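Long-range contact in peptidyl-prolyl cis-trans isomerase FKBP13, chloroplastic (Arabidopsis thaliana, PDB 1U79), which accelerates protein folding in the chloroplast thylakoid lumen by catalysing the cis-trans isomerisation of peptide bonds that precede proline: residues K34-G39 with E124-A129. Sequence-based numbering, arbitrary orientation.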
loop_
_atom_site.group_PDB
_atom_site.type_symbol
_atom_site.label_atom_id
_atom_site.label_comp_id
_atom_site.label_asym_id
_atom_site.label_seq_id
_atom_site.Cartn_x
_atom_site.Cartn_y
_atom_site.Cartn_z
ATOM N N LYS A 34 -2.529 3.766 -11.813
ATOM C CA LYS A 34 -1.067 3.791 -11.780
ATOM C C LYS A 34 -0.608 4.330 -10.438
ATOM O O LYS A 34 -1.160 5.319 -9.944
ATOM C CB LYS A 34 -0.495 4.732 -12.840
ATOM C CG LYS A 34 -0.719 4.360 -14.283
ATOM C CD LYS A 34 -0.009 5.384 -15.161
ATOM C CE LYS A 34 -0.144 5.070 -16.638
ATOM N NZ LYS A 34 0.600 6.062 -17.469
ATOM N N ALA A 35 0.416 3.706 -9.865
ATOM C CA ALA A 35 0.943 4.177 -8.600
ATOM C C ALA A 35 2.431 3.927 -8.465
ATOM O O ALA A 35 2.927 2.858 -8.821
ATOM C CB ALA A 35 0.216 3.512 -7.436
ATOM N N HIS A 36 3.142 4.935 -7.975
ATOM C CA HIS A 36 4.563 4.782 -7.703
ATOM C C HIS A 36 4.567 4.443 -6.220
ATOM O O HIS A 36 3.630 4.805 -5.503
ATOM C CB HIS A 36 5.316 6.080 -7.979
ATOM C CG HIS A 36 5.912 6.135 -9.349
ATOM N ND1 HIS A 36 6.896 5.261 -9.762
ATOM C CD2 HIS A 36 5.642 6.930 -10.411
ATOM C CE1 HIS A 36 7.203 5.516 -11.022
ATOM N NE2 HIS A 36 6.458 6.524 -11.438
ATOM N N TYR A 37 5.588 3.740 -5.751
ATOM C CA TYR A 37 5.626 3.364 -4.349
ATOM C C TYR A 37 6.987 2.900 -3.868
ATOM O O TYR A 37 7.845 2.508 -4.654
ATOM C CB TYR A 37 4.622 2.225 -4.075
ATOM C CG TYR A 37 5.011 0.908 -4.724
ATOM C CD1 TYR A 37 4.708 0.645 -6.061
ATOM C CD2 TYR A 37 5.745 -0.048 -4.015
ATOM C CE1 TYR A 37 5.133 -0.537 -6.678
ATOM C CE2 TYR A 37 6.177 -1.233 -4.621
ATOM C CZ TYR A 37 5.870 -1.467 -5.948
ATOM O OH TYR A 37 6.312 -2.621 -6.551
ATOM N N VAL A 38 7.151 2.943 -2.553
ATOM C CA VAL A 38 8.348 2.476 -1.872
ATOM C C VAL A 38 7.829 1.699 -0.677
ATOM O O VAL A 38 7.086 2.233 0.153
ATOM C CB VAL A 38 9.247 3.616 -1.350
ATOM C CG1 VAL A 38 10.377 3.019 -0.499
ATOM C CG2 VAL A 38 9.844 4.408 -2.516
ATOM N N GLY A 39 8.201 0.427 -0.604
ATOM C CA GLY A 39 7.766 -0.406 0.499
ATOM C C GLY A 39 8.955 -0.726 1.378
ATOM O O GLY A 39 10.002 -1.175 0.886
ATOM N N GLU A 124 2.095 6.844 -4.079
ATOM C CA GLU A 124 1.815 8.001 -4.901
ATOM C C GLU A 124 0.796 7.556 -5.939
ATOM O O GLU A 124 1.133 6.887 -6.919
ATOM C CB GLU A 124 3.097 8.519 -5.557
ATOM C CG GLU A 124 3.974 9.267 -4.562
ATOM C CD GLU A 124 5.371 9.516 -5.061
ATOM O OE1 GLU A 124 5.534 10.143 -6.126
ATOM O OE2 GLU A 124 6.317 9.086 -4.374
ATOM N N TYR A 125 -0.462 7.910 -5.686
ATOM C CA TYR A 125 -1.568 7.572 -6.579
ATOM C C TYR A 125 -1.571 8.594 -7.706
ATOM O O TYR A 125 -2.049 9.721 -7.543
ATOM C CB TYR A 125 -2.895 7.622 -5.808
ATOM C CG TYR A 125 -4.132 7.374 -6.651
ATOM C CD1 TYR A 125 -5.356 7.949 -6.304
ATOM C CD2 TYR A 125 -4.078 6.582 -7.805
ATOM C CE1 TYR A 125 -6.496 7.753 -7.085
ATOM C CE2 TYR A 125 -5.213 6.377 -8.593
ATOM C CZ TYR A 125 -6.417 6.970 -8.223
ATOM O OH TYR A 125 -7.536 6.781 -8.992
ATOM N N ILE A 126 -1.012 8.205 -8.846
ATOM C CA ILE A 126 -0.929 9.080 -10.012
ATOM C C ILE A 126 -2.299 9.318 -10.632
ATOM O O ILE A 126 -2.597 10.418 -11.103
ATOM C CB ILE A 126 0.001 8.475 -11.084
ATOM C CG1 ILE A 126 1.336 8.092 -10.443
ATOM C CG2 ILE A 126 0.242 9.491 -12.214
ATOM C CD1 ILE A 126 2.073 9.270 -9.829
ATOM N N GLY A 127 -3.129 8.284 -10.625
ATOM C CA GLY A 127 -4.462 8.391 -11.193
ATOM C C GLY A 127 -4.774 7.174 -12.043
ATOM O O GLY A 127 -4.085 6.157 -11.948
ATOM N N LYS A 128 -5.804 7.265 -12.879
ATOM C CA LYS A 128 -6.169 6.133 -13.725
ATOM C C LYS A 128 -5.135 5.914 -14.812
ATOM O O LYS A 128 -4.442 6.844 -15.216
ATOM C CB LYS A 128 -7.552 6.339 -14.351
ATOM C CG LYS A 128 -7.731 7.637 -15.097
ATOM C CD LYS A 128 -9.172 7.779 -15.568
ATOM C CE LYS A 128 -9.434 9.153 -16.157
ATOM N NZ LYS A 128 -10.878 9.335 -16.485
ATOM N N ALA A 129 -5.041 4.672 -15.278
ATOM C CA ALA A 129 -4.087 4.291 -16.316
ATOM C C ALA A 129 -4.586 4.647 -17.709
ATOM O O ALA A 129 -3.750 4.954 -18.581
ATOM C CB ALA A 129 -3.804 2.796 -16.228
#
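The carbonyl oxygen of Glu-124 is approached by two groups of the neighbouring strand. His-36 N donates to Glu-124 O at 3.0 Å, while the Ala-35 CA adds a C-H...O contact to the same oxygen at 3.2 Å. In return, Glu-124 N bonds to His-36 O (2.9 Å), completing an antiparallel hydrogen-bonded pair. Ala-35 and Tyr-125 form the next, non-hydrogen-bonded pair and share one face of the sheet; Lys-34, His-36 and Glu-124 lie on the other. Towards the C-terminus a beta bulge at Ile-126 shifts the register by one residue, and Lys-34 uses both its backbone groups to bridge it. Lys-34 O accepts a bent bond from Ile-126 N (3.1 Å, 137° at the hydrogen). Lys-34 N gives a straighter one to Gly-127 O (2.9 Å). Ile-126 CB packs beside Lys-34 O at 3.6 Å and also meets Lys-34 CB. With CG beside its backbone N (chi1 -66°) and the chain extended beyond, Lys-34 runs alongside the chain terminus, Lys-34 CG lying 3.9 Å from Ala-129 CA. Cut back to an alanine, Lys-34 would lose the CG and CE contacts along Ala-129, and the terminal residue would probably be freer to move. Beyond the pair, the His-36 ring stacks on Tyr-51 of helix 50-53 and bonds through ND1 to Ser-50. In the antiparallel FKBP sheet strand 32-40 lies between strands 119-128 and 57-60, Ala-35 bonding through its backbone to Leu-57, and the Tyr-37 ring meets Trp-70 of helix 68-75 edge-to-face.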